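Local coordinates for protein cellobiose 2-epimerase (Ruminococcus albus, PDB 3VW5) that catalyses the reversible 2-epimerization of cellobiose to 4-O-beta-D-glucosyl-D-mannose, working on the unmodified sugar, at residues I297-V302 with V353-T358; G91-M96 with T105-Y110; L224-D229 with G236-Y241; M1-I6 with E381-G386. The protein carries 2 engineered substitutions. All blocks are in the same frame, centred on the assembly; numbering follows the deposited sequence.

Contact 1 of 4, residues I297-V302 with V353-T358; sequences IDKTRV and VTFDHT
Phe-355 lies over one face of the Arg-301 guanidinium. Its CD1 stands 3.4 Å above that plane, displaced toward the rim. The two planes are tilted by 56°, so this is not a parallel stack. Lys-299 CD lies over a face of the Phe-355 ring, while Arg-301 NH2 approaches that ring obliquely. Lys-299 NZ is 5.4 Å from the Phe-355 centroid, at most a weak cation-pi attraction. The ring of His-357 has the Phe-355 carbonyl oxygen over one face, near its rim, and also stacks with Tyr-339. The Arg-301 side chain bends at CB-CG (chi2 82°), which folds the guanidinium back toward Phe-355. Its NH1 bonds Asn-289 OD1 and, weakly, Lys-299 O. A leucine here would probably leave Asn-289 without this partner and open a gap beside the Phe-355 ring. The backbones pair antiparallel at Arg-301 and Val-353, a hydrogen-bonded pair. Arg-301 N reaches Val-353 O at 2.7 Å, and Val-353 N returns to Arg-301 O at 2.8 Å, nearly straight. Just before this, Asp-298 OD1 accepts from Thr-300 N at 3.0 Å, an Asx turn, and from Thr-300 OG1. Beyond the pair, a type I turn runs from Thr-354 to His-357. Strand 296-302 sits between strands 287-293 and 352-353, and Val-302 is the N-cap of helix 303-318.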
loop_
_atom_site.group_PDB
_atom_site.type_symbol
_atom_site.label_atom_id
_atom_site.label_comp_id
_atom_site.label_asym_id
_atom_site.label_seq_id
_atom_site.Cartn_x
_atom_site.Cartn_y
_atom_site.Cartn_z
ATOM N N ILE A 297 -5.546 -16.441 16.321
ATOM C CA ILE A 297 -5.366 -16.269 14.892
ATOM C C ILE A 297 -6.658 -15.716 14.294
ATOM O O ILE A 297 -7.744 -16.261 14.533
ATOM C CB ILE A 297 -5.037 -17.607 14.222
ATOM C CG1 ILE A 297 -3.861 -18.289 14.928
ATOM C CG2 ILE A 297 -4.784 -17.431 12.722
ATOM C CD1 ILE A 297 -2.521 -17.704 14.600
ATOM N N ASP A 298 -6.543 -14.617 13.551
ATOM C CA ASP A 298 -7.650 -14.093 12.781
ATOM C C ASP A 298 -7.561 -14.643 11.370
ATOM O O ASP A 298 -6.733 -14.210 10.582
ATOM C CB ASP A 298 -7.601 -12.574 12.729
ATOM C CG ASP A 298 -8.789 -11.978 11.975
ATOM O OD1 ASP A 298 -9.677 -12.750 11.532
ATOM O OD2 ASP A 298 -8.846 -10.734 11.830
ATOM N N LYS A 299 -8.416 -15.597 11.045
ATOM C CA LYS A 299 -8.327 -16.248 9.754
ATOM C C LYS A 299 -9.164 -15.538 8.691
ATOM O O LYS A 299 -9.286 -16.016 7.560
ATOM C CB LYS A 299 -8.711 -17.723 9.869
ATOM C CG LYS A 299 -7.853 -18.523 10.850
ATOM C CD LYS A 299 -8.214 -20.003 10.783
ATOM C CE LYS A 299 -7.375 -20.825 11.755
ATOM N NZ LYS A 299 -8.099 -22.064 12.172
ATOM N N THR A 300 -9.737 -14.396 9.052
ATOM C CA THR A 300 -10.481 -13.590 8.083
ATOM C C THR A 300 -9.646 -13.308 6.833
ATOM O O THR A 300 -8.468 -12.946 6.928
ATOM C CB THR A 300 -10.885 -12.243 8.686
ATOM O OG1 THR A 300 -11.710 -12.463 9.831
ATOM C CG2 THR A 300 -11.625 -11.370 7.655
ATOM N N ARG A 301 -10.255 -13.473 5.662
ATOM C CA ARG A 301 -9.588 -13.125 4.410
ATOM C C ARG A 301 -9.818 -11.654 4.097
ATOM O O ARG A 301 -10.907 -11.269 3.675
ATOM C CB ARG A 301 -10.072 -14.002 3.253
ATOM C CG ARG A 301 -9.508 -15.424 3.253
ATOM C CD ARG A 301 -10.264 -16.398 4.191
ATOM N NE ARG A 301 -9.784 -17.763 3.974
ATOM C CZ ARG A 301 -8.700 -18.278 4.551
ATOM N NH1 ARG A 301 -8.000 -17.557 5.422
ATOM N NH2 ARG A 301 -8.315 -19.517 4.261
ATOM N N VAL A 302 -8.789 -10.840 4.352
ATOM C CA VAL A 302 -8.788 -9.417 4.035
ATOM C C VAL A 302 -8.299 -9.279 2.597
ATOM O O VAL A 302 -7.310 -9.916 2.204
ATOM C CB VAL A 302 -7.872 -8.627 4.995
ATOM C CG1 VAL A 302 -7.866 -7.142 4.650
ATOM C CG2 VAL A 302 -8.323 -8.805 6.424
ATOM N N VAL A 353 -13.746 -11.332 3.916
ATOM C CA VAL A 353 -14.542 -12.549 3.887
ATOM C C VAL A 353 -14.018 -13.563 4.896
ATOM O O VAL A 353 -12.814 -13.824 4.932
ATOM C CB VAL A 353 -14.559 -13.199 2.498
ATOM C CG1 VAL A 353 -15.452 -14.430 2.525
ATOM C CG2 VAL A 353 -15.052 -12.217 1.466
ATOM N N THR A 354 -14.928 -14.129 5.697
ATOM C CA THR A 354 -14.593 -15.134 6.723
ATOM C C THR A 354 -13.995 -16.408 6.136
ATOM O O THR A 354 -14.121 -16.690 4.940
ATOM C CB THR A 354 -15.832 -15.569 7.565
ATOM O OG1 THR A 354 -16.734 -16.327 6.753
ATOM C CG2 THR A 354 -16.559 -14.383 8.188
ATOM N N PHE A 355 -13.356 -17.186 7.004
ATOM C CA PHE A 355 -12.776 -18.471 6.638
ATOM C C PHE A 355 -13.832 -19.401 6.030
ATOM O O PHE A 355 -13.521 -20.300 5.239
ATOM C CB PHE A 355 -12.179 -19.101 7.886
ATOM C CG PHE A 355 -11.352 -20.310 7.615
ATOM C CD1 PHE A 355 -10.024 -20.180 7.226
ATOM C CD2 PHE A 355 -11.885 -21.579 7.767
ATOM C CE1 PHE A 355 -9.245 -21.283 6.992
ATOM C CE2 PHE A 355 -11.113 -22.691 7.520
ATOM C CZ PHE A 355 -9.788 -22.542 7.134
ATOM N N ASP A 356 -15.082 -19.166 6.421
ATOM C CA ASP A 356 -16.226 -19.935 5.943
ATOM C C ASP A 356 -16.973 -19.263 4.796
ATOM O O ASP A 356 -18.067 -19.694 4.431
ATOM C CB ASP A 356 -17.188 -20.225 7.090
ATOM C CG ASP A 356 -16.820 -21.500 7.842
ATOM O OD1 ASP A 356 -16.131 -22.372 7.239
ATOM O OD2 ASP A 356 -17.218 -21.639 9.032
ATOM N N HIS A 357 -16.396 -18.185 4.275
ATOM C CA HIS A 357 -16.730 -17.672 2.953
ATOM C C HIS A 357 -17.915 -16.733 2.924
ATOM O O HIS A 357 -18.571 -16.578 1.891
ATOM C CB HIS A 357 -16.938 -18.809 1.950
ATOM C CG HIS A 357 -15.784 -19.749 1.868
ATOM N ND1 HIS A 357 -15.940 -21.115 1.838
ATOM C CD2 HIS A 357 -14.448 -19.518 1.818
ATOM C CE1 HIS A 357 -14.750 -21.693 1.758
ATOM N NE2 HIS A 357 -13.832 -20.745 1.742
ATOM N N THR A 358 -18.201 -16.098 4.047
ATOM C CA THR A 358 -19.261 -15.118 4.021
ATOM C C THR A 358 -18.707 -13.726 4.303
ATOM O O THR A 358 -17.907 -13.540 5.218
ATOM C CB THR A 358 -20.503 -15.547 4.866
ATOM O OG1 THR A 358 -20.802 -14.575 5.871
ATOM C CG2 THR A 358 -20.300 -16.914 5.476
#

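Contact 2 of 4, residues G91-M96 with T105-Y110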
loop_
_atom_site.group_PDB
_atom_site.type_symbol
_atom_site.label_atom_id
_atom_site.label_comp_id
_atom_site.label_asym_id
_atom_site.label_seq_id
_atom_site.Cartn_x
_atom_site.Cartn_y
_atom_site.Cartn_z
ATOM N N GLY A 91 3.818 18.797 4.243
ATOM C CA GLY A 91 3.052 17.572 4.256
ATOM C C GLY A 91 1.684 17.669 3.592
ATOM O O GLY A 91 1.387 18.605 2.829
ATOM N N VAL A 92 0.853 16.674 3.878
ATOM C CA VAL A 92 -0.497 16.619 3.356
ATOM C C VAL A 92 -1.460 16.379 4.513
ATOM O O VAL A 92 -1.080 15.786 5.517
ATOM C CB VAL A 92 -0.642 15.491 2.312
ATOM C CG1 VAL A 92 0.351 15.689 1.191
ATOM C CG2 VAL A 92 -0.413 14.132 2.957
ATOM N N TYR A 93 -2.702 16.840 4.379
ATOM C CA TYR A 93 -3.702 16.619 5.426
ATOM C C TYR A 93 -4.178 15.167 5.455
ATOM O O TYR A 93 -3.761 14.349 4.638
ATOM C CB TYR A 93 -4.894 17.563 5.252
ATOM C CG TYR A 93 -4.507 19.011 5.086
ATOM C CD1 TYR A 93 -3.962 19.732 6.149
ATOM C CD2 TYR A 93 -4.686 19.661 3.868
ATOM C CE1 TYR A 93 -3.599 21.066 5.994
ATOM C CE2 TYR A 93 -4.328 20.988 3.702
ATOM C CZ TYR A 93 -3.780 21.687 4.764
ATOM O OH TYR A 93 -3.427 23.009 4.596
ATOM N N TRP A 94 -5.054 14.848 6.400
ATOM C CA TRP A 94 -5.557 13.486 6.542
ATOM C C TRP A 94 -6.889 13.276 5.791
ATOM O O TRP A 94 -7.092 12.271 5.115
ATOM C CB TRP A 94 -5.685 13.114 8.037
ATOM C CG TRP A 94 -6.150 11.706 8.255
ATOM C CD1 TRP A 94 -7.404 11.303 8.616
ATOM C CD2 TRP A 94 -5.379 10.514 8.090
ATOM N NE1 TRP A 94 -7.462 9.934 8.688
ATOM C CE2 TRP A 94 -6.234 9.424 8.373
ATOM C CE3 TRP A 94 -4.052 10.258 7.735
ATOM C CZ2 TRP A 94 -5.801 8.103 8.315
ATOM C CZ3 TRP A 94 -3.626 8.944 7.679
ATOM C CH2 TRP A 94 -4.497 7.883 7.968
ATOM N N MET A 95 -7.779 14.251 5.903
ATOM C CA MET A 95 -9.140 14.114 5.436
ATOM C C MET A 95 -9.656 15.432 4.905
ATOM O O MET A 95 -9.552 16.458 5.575
ATOM C CB MET A 95 -10.027 13.717 6.602
ATOM C CG MET A 95 -11.323 13.081 6.160
ATOM S SD MET A 95 -10.999 11.355 5.808
ATOM C CE MET A 95 -12.204 11.121 4.531
ATOM N N MET A 96 -10.238 15.404 3.713
ATOM C CA MET A 96 -10.912 16.581 3.175
ATOM C C MET A 96 -12.407 16.326 3.285
ATOM O O MET A 96 -12.813 15.193 3.510
ATOM C CB MET A 96 -10.512 16.789 1.710
ATOM C CG MET A 96 -9.022 16.577 1.437
ATOM S SD MET A 96 -7.898 17.592 2.451
ATOM C CE MET A 96 -8.437 19.250 1.991
ATOM N N THR A 105 -6.685 17.885 9.768
ATOM C CA THR A 105 -5.405 18.436 9.334
ATOM C C THR A 105 -4.193 17.787 9.982
ATOM O O THR A 105 -3.078 18.278 9.834
ATOM C CB THR A 105 -5.341 19.940 9.588
ATOM O OG1 THR A 105 -5.707 20.201 10.947
ATOM C CG2 THR A 105 -6.299 20.676 8.651
ATOM N N MET A 106 -4.429 16.695 10.705
ATOM C CA MET A 106 -3.388 15.869 11.312
ATOM C C MET A 106 -2.354 15.421 10.265
ATOM O O MET A 106 -2.709 15.026 9.143
ATOM C CB MET A 106 -4.065 14.652 11.971
ATOM C CG MET A 106 -3.145 13.531 12.453
ATOM S SD MET A 106 -3.007 12.161 11.285
ATOM C CE MET A 106 -4.159 10.959 11.967
ATOM N N LYS A 107 -1.075 15.489 10.620
ATOM C CA LYS A 107 -0.006 15.072 9.710
ATOM C C LYS A 107 0.469 13.682 10.074
ATOM O O LYS A 107 0.753 13.399 11.236
ATOM C CB LYS A 107 1.178 16.043 9.766
ATOM C CG LYS A 107 0.831 17.487 9.454
ATOM C CD LYS A 107 0.458 17.667 7.986
ATOM C CE LYS A 107 -0.028 19.090 7.686
ATOM N NZ LYS A 107 1.084 20.088 7.673
ATOM N N HIS A 108 0.558 12.811 9.078
ATOM C CA HIS A 108 1.005 11.448 9.310
ATOM C C HIS A 108 2.078 11.008 8.316
ATOM O O HIS A 108 1.863 10.976 7.101
ATOM C CB HIS A 108 -0.179 10.477 9.286
ATOM C CG HIS A 108 -0.015 9.316 10.213
ATOM N ND1 HIS A 108 1.012 8.394 10.083
ATOM C CD2 HIS A 108 -0.733 8.928 11.298
ATOM C CE1 HIS A 108 0.912 7.492 11.041
ATOM N NE2 HIS A 108 -0.140 7.789 11.792
ATOM N N THR A 109 3.243 10.675 8.852
ATOM C CA THR A 109 4.346 10.181 8.050
ATOM C C THR A 109 3.890 9.185 6.977
ATOM O O THR A 109 4.300 9.250 5.817
ATOM C CB THR A 109 5.374 9.516 8.952
ATOM O OG1 THR A 109 5.868 10.497 9.858
ATOM C CG2 THR A 109 6.531 8.962 8.160
ATOM N N TYR A 110 3.043 8.257 7.383
ATOM C CA TYR A 110 2.542 7.208 6.508
ATOM C C TYR A 110 1.734 7.784 5.336
ATOM O O TYR A 110 1.886 7.360 4.183
ATOM C CB TYR A 110 1.705 6.281 7.377
ATOM C CG TYR A 110 0.960 5.207 6.673
ATOM C CD1 TYR A 110 1.510 3.949 6.546
ATOM C CD2 TYR A 110 -0.324 5.426 6.182
ATOM C CE1 TYR A 110 0.822 2.931 5.921
ATOM C CE2 TYR A 110 -1.029 4.418 5.546
ATOM C CZ TYR A 110 -0.451 3.164 5.420
ATOM O OH TYR A 110 -1.133 2.132 4.808
HETATM O O HOH W 1 -1.588 13.538 6.990
#
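One water is gripped by Val-92 and by two residues of segment 105-110. It donates to Val-92 O at 2.7 Å and to Met-106 O at 2.8 Å, and it accepts from His-108 N at 3.1 Å. The water therefore stands in for direct backbone bonding between the two segments here. Trp-94 and Met-106 run side by side and point the same way. Met-106 CE lies over a face of the indole, 4.3 Å from the centroid of the five-membered ring, a CH-pi contact. Its SD sits obliquely beside the six-membered ring, which makes this a Met-aromatic contact. The Met-106 chain leaves with CG anti to its N (chi1 170°) and then bends at chi2 and chi3, which brings the methyl back over the indole. The contact joins the two sides of the beta hairpin of strands 95-96 and 102-108, at the end that leads into helix 109-126. Trp-94 and Met-95 both face Asp-104, a classic beta bulge. Further along, Trp-94 CZ3 meets His-108 CB at 4.1 Å, and the two rings lie oblique, with planes at 42°. His-108 is the N-cap of helix 109-126: its ND1 accepts weakly from Tyr-110 N, and its NE2 bonds Asn-165 OD1. On the Tyr-93 side, CD1 touches Thr-105 CG2 at 3.6 Å, the two side chains lying alongside. Lys-107 passes its CD against Val-92 O at 3.5 Å. Its NZ continues to a salt bridge with Asp-86 and a hydrogen bond to Gly-90 O.

Contact 3 of 4, residues L224-D229 with G236-Y241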
loop_
_atom_site.group_PDB
_atom_site.type_symbol
_atom_site.label_atom_id
_atom_site.label_comp_id
_atom_site.label_asym_id
_atom_site.label_seq_id
_atom_site.Cartn_x
_atom_site.Cartn_y
_atom_site.Cartn_z
ATOM N N LEU A 224 8.123 -10.204 11.117
ATOM C CA LEU A 224 8.358 -8.778 11.280
ATOM C C LEU A 224 7.601 -8.295 12.492
ATOM O O LEU A 224 6.415 -8.609 12.651
ATOM C CB LEU A 224 7.845 -8.014 10.065
ATOM C CG LEU A 224 8.488 -8.385 8.736
ATOM C CD1 LEU A 224 7.864 -7.573 7.621
ATOM C CD2 LEU A 224 9.985 -8.153 8.812
ATOM N N LYS A 225 8.262 -7.533 13.354
ATOM C CA LYS A 225 7.553 -6.906 14.459
ATOM C C LYS A 225 6.669 -5.785 13.899
ATOM O O LYS A 225 6.952 -5.237 12.828
ATOM C CB LYS A 225 8.536 -6.373 15.491
ATOM C CG LYS A 225 9.383 -7.441 16.146
ATOM C CD LYS A 225 10.512 -6.808 16.950
ATOM C CE LYS A 225 11.704 -7.747 17.093
ATOM N NZ LYS A 225 12.473 -7.930 15.819
ATOM N N VAL A 226 5.610 -5.427 14.619
ATOM C CA VAL A 226 4.625 -4.488 14.077
ATOM C C VAL A 226 4.624 -3.124 14.773
ATOM O O VAL A 226 4.668 -2.095 14.111
ATOM C CB VAL A 226 3.194 -5.088 14.081
ATOM C CG1 VAL A 226 2.187 -4.099 13.518
ATOM C CG2 VAL A 226 3.160 -6.403 13.307
ATOM N N PHE A 227 4.562 -3.124 16.102
ATOM C CA PHE A 227 4.426 -1.896 16.895
ATOM C C PHE A 227 5.582 -1.698 17.884
ATOM O O PHE A 227 6.074 -2.658 18.493
ATOM C CB PHE A 227 3.091 -1.870 17.649
ATOM C CG PHE A 227 1.887 -1.890 16.755
ATOM C CD1 PHE A 227 1.614 -0.816 15.910
ATOM C CD2 PHE A 227 1.017 -2.971 16.754
ATOM C CE1 PHE A 227 0.499 -0.819 15.081
ATOM C CE2 PHE A 227 -0.102 -2.982 15.929
ATOM C CZ PHE A 227 -0.362 -1.902 15.089
ATOM N N PHE A 228 6.006 -0.445 18.038
ATOM C CA PHE A 228 7.123 -0.116 18.918
ATOM C C PHE A 228 6.863 1.149 19.719
ATOM O O PHE A 228 6.041 1.981 19.343
ATOM C CB PHE A 228 8.438 0.078 18.144
ATOM C CG PHE A 228 8.678 -0.932 17.071
ATOM C CD1 PHE A 228 9.532 -1.999 17.288
ATOM C CD2 PHE A 228 8.067 -0.796 15.820
ATOM C CE1 PHE A 228 9.762 -2.930 16.283
ATOM C CE2 PHE A 228 8.280 -1.711 14.829
ATOM C CZ PHE A 228 9.134 -2.780 15.050
ATOM N N ASP A 229 7.596 1.290 20.819
ATOM C CA ASP A 229 7.669 2.557 21.541
ATOM C C ASP A 229 8.838 3.432 21.053
ATOM O O ASP A 229 9.547 3.092 20.093
ATOM C CB ASP A 229 7.774 2.327 23.052
ATOM C CG ASP A 229 8.904 1.374 23.433
ATOM O OD1 ASP A 229 9.905 1.257 22.679
ATOM O OD2 ASP A 229 8.784 0.735 24.505
ATOM N N GLY A 236 2.827 -4.750 22.360
ATOM C CA GLY A 236 1.889 -5.773 21.933
ATOM C C GLY A 236 2.610 -6.970 21.334
ATOM O O GLY A 236 3.842 -7.080 21.402
ATOM N N ASP A 237 1.850 -7.873 20.731
ATOM C CA ASP A 237 2.440 -9.057 20.138
ATOM C C ASP A 237 1.647 -9.454 18.900
ATOM O O ASP A 237 0.853 -10.395 18.927
ATOM C CB ASP A 237 2.439 -10.192 21.154
ATOM C CG ASP A 237 3.034 -11.484 20.602
ATOM O OD1 ASP A 237 2.795 -12.536 21.240
ATOM O OD2 ASP A 237 3.724 -11.442 19.549
ATOM N N ILE A 238 1.858 -8.723 17.813
ATOM C CA ILE A 238 1.069 -8.928 16.613
ATOM C C ILE A 238 1.941 -9.415 15.466
ATOM O O ILE A 238 3.022 -8.888 15.212
ATOM C CB ILE A 238 0.300 -7.655 16.229
ATOM C CG1 ILE A 238 -0.759 -7.364 17.288
ATOM C CG2 ILE A 238 -0.364 -7.807 14.874
ATOM C CD1 ILE A 238 -1.269 -5.969 17.223
ATOM N N HIS A 239 1.479 -10.459 14.792
ATOM C CA HIS A 239 2.096 -10.853 13.546
ATOM C C HIS A 239 1.098 -10.622 12.409
ATOM O O HIS A 239 0.089 -11.330 12.285
ATOM C CB HIS A 239 2.577 -12.301 13.601
ATOM C CG HIS A 239 3.492 -12.662 12.476
ATOM N ND1 HIS A 239 4.230 -13.823 12.453
ATOM C CD2 HIS A 239 3.790 -12.006 11.326
ATOM C CE1 HIS A 239 4.944 -13.870 11.342
ATOM N NE2 HIS A 239 4.690 -12.780 10.640
ATOM N N SER A 240 1.357 -9.598 11.605
ATOM C CA SER A 240 0.492 -9.298 10.473
ATOM C C SER A 240 1.044 -9.977 9.225
ATOM O O SER A 240 1.962 -9.479 8.574
ATOM C CB SER A 240 0.337 -7.787 10.283
ATOM O OG SER A 240 -0.240 -7.461 9.030
ATOM N N TYR A 241 0.488 -11.142 8.921
ATOM C CA TYR A 241 0.892 -11.916 7.754
ATOM C C TYR A 241 0.903 -11.099 6.446
ATOM O O TYR A 241 1.783 -11.278 5.587
ATOM C CB TYR A 241 -0.040 -13.111 7.589
ATOM C CG TYR A 241 -0.175 -13.986 8.815
ATOM C CD1 TYR A 241 0.938 -14.327 9.580
ATOM C CD2 TYR A 241 -1.421 -14.488 9.202
ATOM C CE1 TYR A 241 0.821 -15.139 10.696
ATOM C CE2 TYR A 241 -1.552 -15.295 10.315
ATOM C CZ TYR A 241 -0.429 -15.622 11.056
ATOM O OH TYR A 241 -0.566 -16.439 12.154
HETATM O O HOH W 2 3.822 -8.735 11.255
HETATM O O HOH W 3 4.802 -7.241 16.526
#
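Val-226 and Ile-238 meet where two antiparallel sheets come together. Strand 223-228 is the middle strand of a three-stranded sheet, and strand 238-240 belongs to the sheet that also holds strand 287-293. Val-226 turns CG2 toward the other strand, where it lies against the Ile-238 carbonyl oxygen and 4.1 Å from Ile-238 CG2. Ile-238 extends its other branch to Phe-227. CD1 reaches the edge of that ring, in its plane, 3.5 Å from CE2. Val-226 CG1, anti to the backbone N (chi1 180°), lies over the centre of the Phe-227 ring. Phe-227 is thus touched on one face by its own neighbour and at the edge from across. The polar links run through water. One water accepts from Val-226 N and donates to Ile-238 O, both at 2.8 Å. A second lies 2.9 Å from Leu-224 O and accepts from Ser-240 N at 2.6 Å. Ser-240 is the N-cap of helix 241-258, and its OG bonds His-243 ND1. His-239 NE2 bonds Asp-244 OD1. The side chains thus meet by apolar contact, and the backbone groups Val-226 N, Ile-238 O, Leu-224 O and Ser-240 N are linked across by the two waters.

Contact 4 of 4, residues M1-I6 with E381-G386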
loop_
_atom_site.group_PDB
_atom_site.type_symbol
_atom_site.label_atom_id
_atom_site.label_comp_id
_atom_site.label_asym_id
_atom_site.label_seq_id
_atom_site.Cartn_x
_atom_site.Cartn_y
_atom_site.Cartn_z
ATOM N N MET A 1 -4.842 -18.888 -18.746
ATOM C CA MET A 1 -4.091 -19.132 -17.517
ATOM C C MET A 1 -4.154 -17.920 -16.579
ATOM O O MET A 1 -4.919 -16.981 -16.811
ATOM C CB MET A 1 -2.638 -19.493 -17.841
ATOM C CG MET A 1 -2.489 -20.621 -18.877
ATOM S SD MET A 1 -0.815 -21.313 -19.003
ATOM C CE MET A 1 -0.845 -22.564 -17.716
ATOM N N MET A 2 -3.344 -17.932 -15.527
ATOM C CA MET A 2 -3.427 -16.903 -14.489
ATOM C C MET A 2 -3.272 -15.449 -14.970
ATOM O O MET A 2 -4.071 -14.573 -14.590
ATOM C CB MET A 2 -2.422 -17.197 -13.378
ATOM C CG MET A 2 -2.776 -16.592 -12.025
ATOM S SD MET A 2 -1.388 -16.805 -10.874
ATOM C CE MET A 2 -0.101 -16.004 -11.840
ATOM N N ILE A 3 -2.255 -15.176 -15.792
ATOM C CA ILE A 3 -2.016 -13.794 -16.211
ATOM C C ILE A 3 -3.177 -13.245 -17.026
ATOM O O ILE A 3 -3.592 -12.104 -16.837
ATOM C CB ILE A 3 -0.709 -13.615 -17.001
ATOM C CG1 ILE A 3 0.487 -14.017 -16.147
ATOM C CG2 ILE A 3 -0.561 -12.166 -17.445
ATOM C CD1 ILE A 3 1.811 -13.821 -16.831
ATOM N N SER A 4 -3.705 -14.063 -17.925
ATOM C CA SER A 4 -4.777 -13.627 -18.806
ATOM C C SER A 4 -6.031 -13.262 -18.007
ATOM O O SER A 4 -6.710 -12.261 -18.298
ATOM C CB SER A 4 -5.078 -14.712 -19.843
ATOM O OG SER A 4 -6.471 -14.918 -19.980
ATOM N N GLU A 5 -6.323 -14.067 -16.988
ATOM C CA GLU A 5 -7.493 -13.841 -16.136
ATOM C C GLU A 5 -7.354 -12.562 -15.319
ATOM O O GLU A 5 -8.288 -11.749 -15.233
ATOM C CB GLU A 5 -7.719 -15.032 -15.198
ATOM C CG GLU A 5 -7.937 -16.361 -15.918
ATOM C CD GLU A 5 -7.919 -17.557 -14.978
ATOM O OE1 GLU A 5 -7.765 -17.348 -13.753
ATOM O OE2 GLU A 5 -8.050 -18.707 -15.466
ATOM N N ILE A 6 -6.175 -12.383 -14.734
ATOM C CA ILE A 6 -5.932 -11.225 -13.893
ATOM C C ILE A 6 -5.973 -9.941 -14.714
ATOM O O ILE A 6 -6.546 -8.937 -14.276
ATOM C CB ILE A 6 -4.623 -11.381 -13.096
ATOM C CG1 ILE A 6 -4.870 -12.274 -11.880
ATOM C CG2 ILE A 6 -4.087 -10.036 -12.661
ATOM C CD1 ILE A 6 -3.614 -12.789 -11.239
ATOM N N GLU A 381 1.411 -6.038 -11.363
ATOM C CA GLU A 381 2.669 -6.698 -11.049
ATOM C C GLU A 381 2.736 -8.065 -11.704
ATOM O O GLU A 381 3.810 -8.524 -12.100
ATOM C CB GLU A 381 2.864 -6.815 -9.536
ATOM C CG GLU A 381 3.435 -5.570 -8.861
ATOM C CD GLU A 381 4.934 -5.349 -9.129
ATOM O OE1 GLU A 381 5.679 -6.347 -9.342
ATOM O OE2 GLU A 381 5.365 -4.166 -9.112
ATOM N N VAL A 382 1.577 -8.712 -11.809
ATOM C CA VAL A 382 1.477 -10.067 -12.345
ATOM C C VAL A 382 1.715 -9.997 -13.834
ATOM O O VAL A 382 2.513 -10.760 -14.397
ATOM C CB VAL A 382 0.085 -10.679 -12.091
ATOM C CG1 VAL A 382 -0.145 -11.882 -13.005
ATOM C CG2 VAL A 382 -0.081 -11.070 -10.621
ATOM N N ILE A 383 1.011 -9.057 -14.455
ATOM C CA ILE A 383 1.157 -8.777 -15.867
ATOM C C ILE A 383 2.624 -8.518 -16.190
ATOM O O ILE A 383 3.199 -9.129 -17.093
ATOM C CB ILE A 383 0.314 -7.547 -16.267
ATOM C CG1 ILE A 383 -1.158 -7.942 -16.397
ATOM C CG2 ILE A 383 0.843 -6.935 -17.557
ATOM C CD1 ILE A 383 -2.082 -6.779 -16.589
ATOM N N THR A 384 3.226 -7.627 -15.417
ATOM C CA THR A 384 4.563 -7.121 -15.695
ATOM C C THR A 384 5.682 -8.144 -15.489
ATOM O O THR A 384 6.692 -8.103 -16.186
ATOM C CB THR A 384 4.830 -5.874 -14.835
ATOM O OG1 THR A 384 4.487 -4.701 -15.587
ATOM C CG2 THR A 384 6.280 -5.804 -14.411
ATOM N N ARG A 385 5.506 -9.057 -14.535
ATOM C CA ARG A 385 6.517 -10.073 -14.254
ATOM C C ARG A 385 6.436 -11.235 -15.239
ATOM O O ARG A 385 7.350 -12.048 -15.348
ATOM C CB ARG A 385 6.353 -10.600 -12.826
ATOM C CG ARG A 385 6.615 -9.563 -11.761
ATOM C CD ARG A 385 6.297 -10.101 -10.398
ATOM N NE ARG A 385 6.355 -9.040 -9.400
ATOM C CZ ARG A 385 7.284 -8.950 -8.453
ATOM N NH1 ARG A 385 8.240 -9.872 -8.355
ATOM N NH2 ARG A 385 7.247 -7.939 -7.594
ATOM N N GLY A 386 5.310 -11.311 -15.934
ATOM C CA GLY A 386 5.042 -12.378 -16.875
ATOM C C GLY A 386 5.406 -13.796 -16.463
ATOM O O GLY A 386 5.845 -14.575 -17.300
#
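Ile-3 of helix 2-19 packs on helix 373-385, joining the first and last helices of the (alpha/alpha)6 barrel chain. The short helical segments approach to 9.3 Å between axes. Their N-to-C directions differ by 138°, so the two segments are steeply inclined and nearer antiparallel than parallel. From CB of Ile-3 the chain forks. CG2, anti to the backbone N, goes to Ile-383 and lies 4.1 Å from its CA. CG1 takes the other branch (chi1 -61°) and passes Val-382 CG1 at 3.9 Å, the two side chains sliding past each other in opposite directions. At the tip, CD1 rests on Gly-386, 3.5 Å from its CA. Gly-386 has positive phi and is the first residue to leave the helix. An alanine in place of Ile-3 is likely to open a gap beside Val-382 and leave Gly-386 without its apolar neighbour. One turn on, the Ile-6 and Val-382 side chains cross at about a right angle, with Ile-6 CD1 4.0 Å from Val-382 CG2. Helix 303-318 closes over Val-382 through Val-310, and Trp-333 of helix 323-340 touches both Met-2 and Ile-6. On the Met-2 side chain, the terminal methyl CE stands 4.3 Å from Val-382 CG1.

Contact 4 opens at the N terminus and closes only near the C terminus, so the other three contacts nest inside its loop. It ties the first helix of the chain to the last. Contact 2 comes next and closes a short loop within a beta hairpin, running into the start of helix 109-126. Contact 3 follows in series. It closes another short loop and joins two sheets, running into the start of helix 241-258. Contact 1 comes last and spans a longer loop holding helices 303-318 and 323-340. None of the loops cross. Contacts 1 and 3 reach the same sheet and touch, Ile-297 CD1 lying 3.4 Å from Tyr-241 OH. Contacts 2 and 4 lie on opposite sides of the chain's centre.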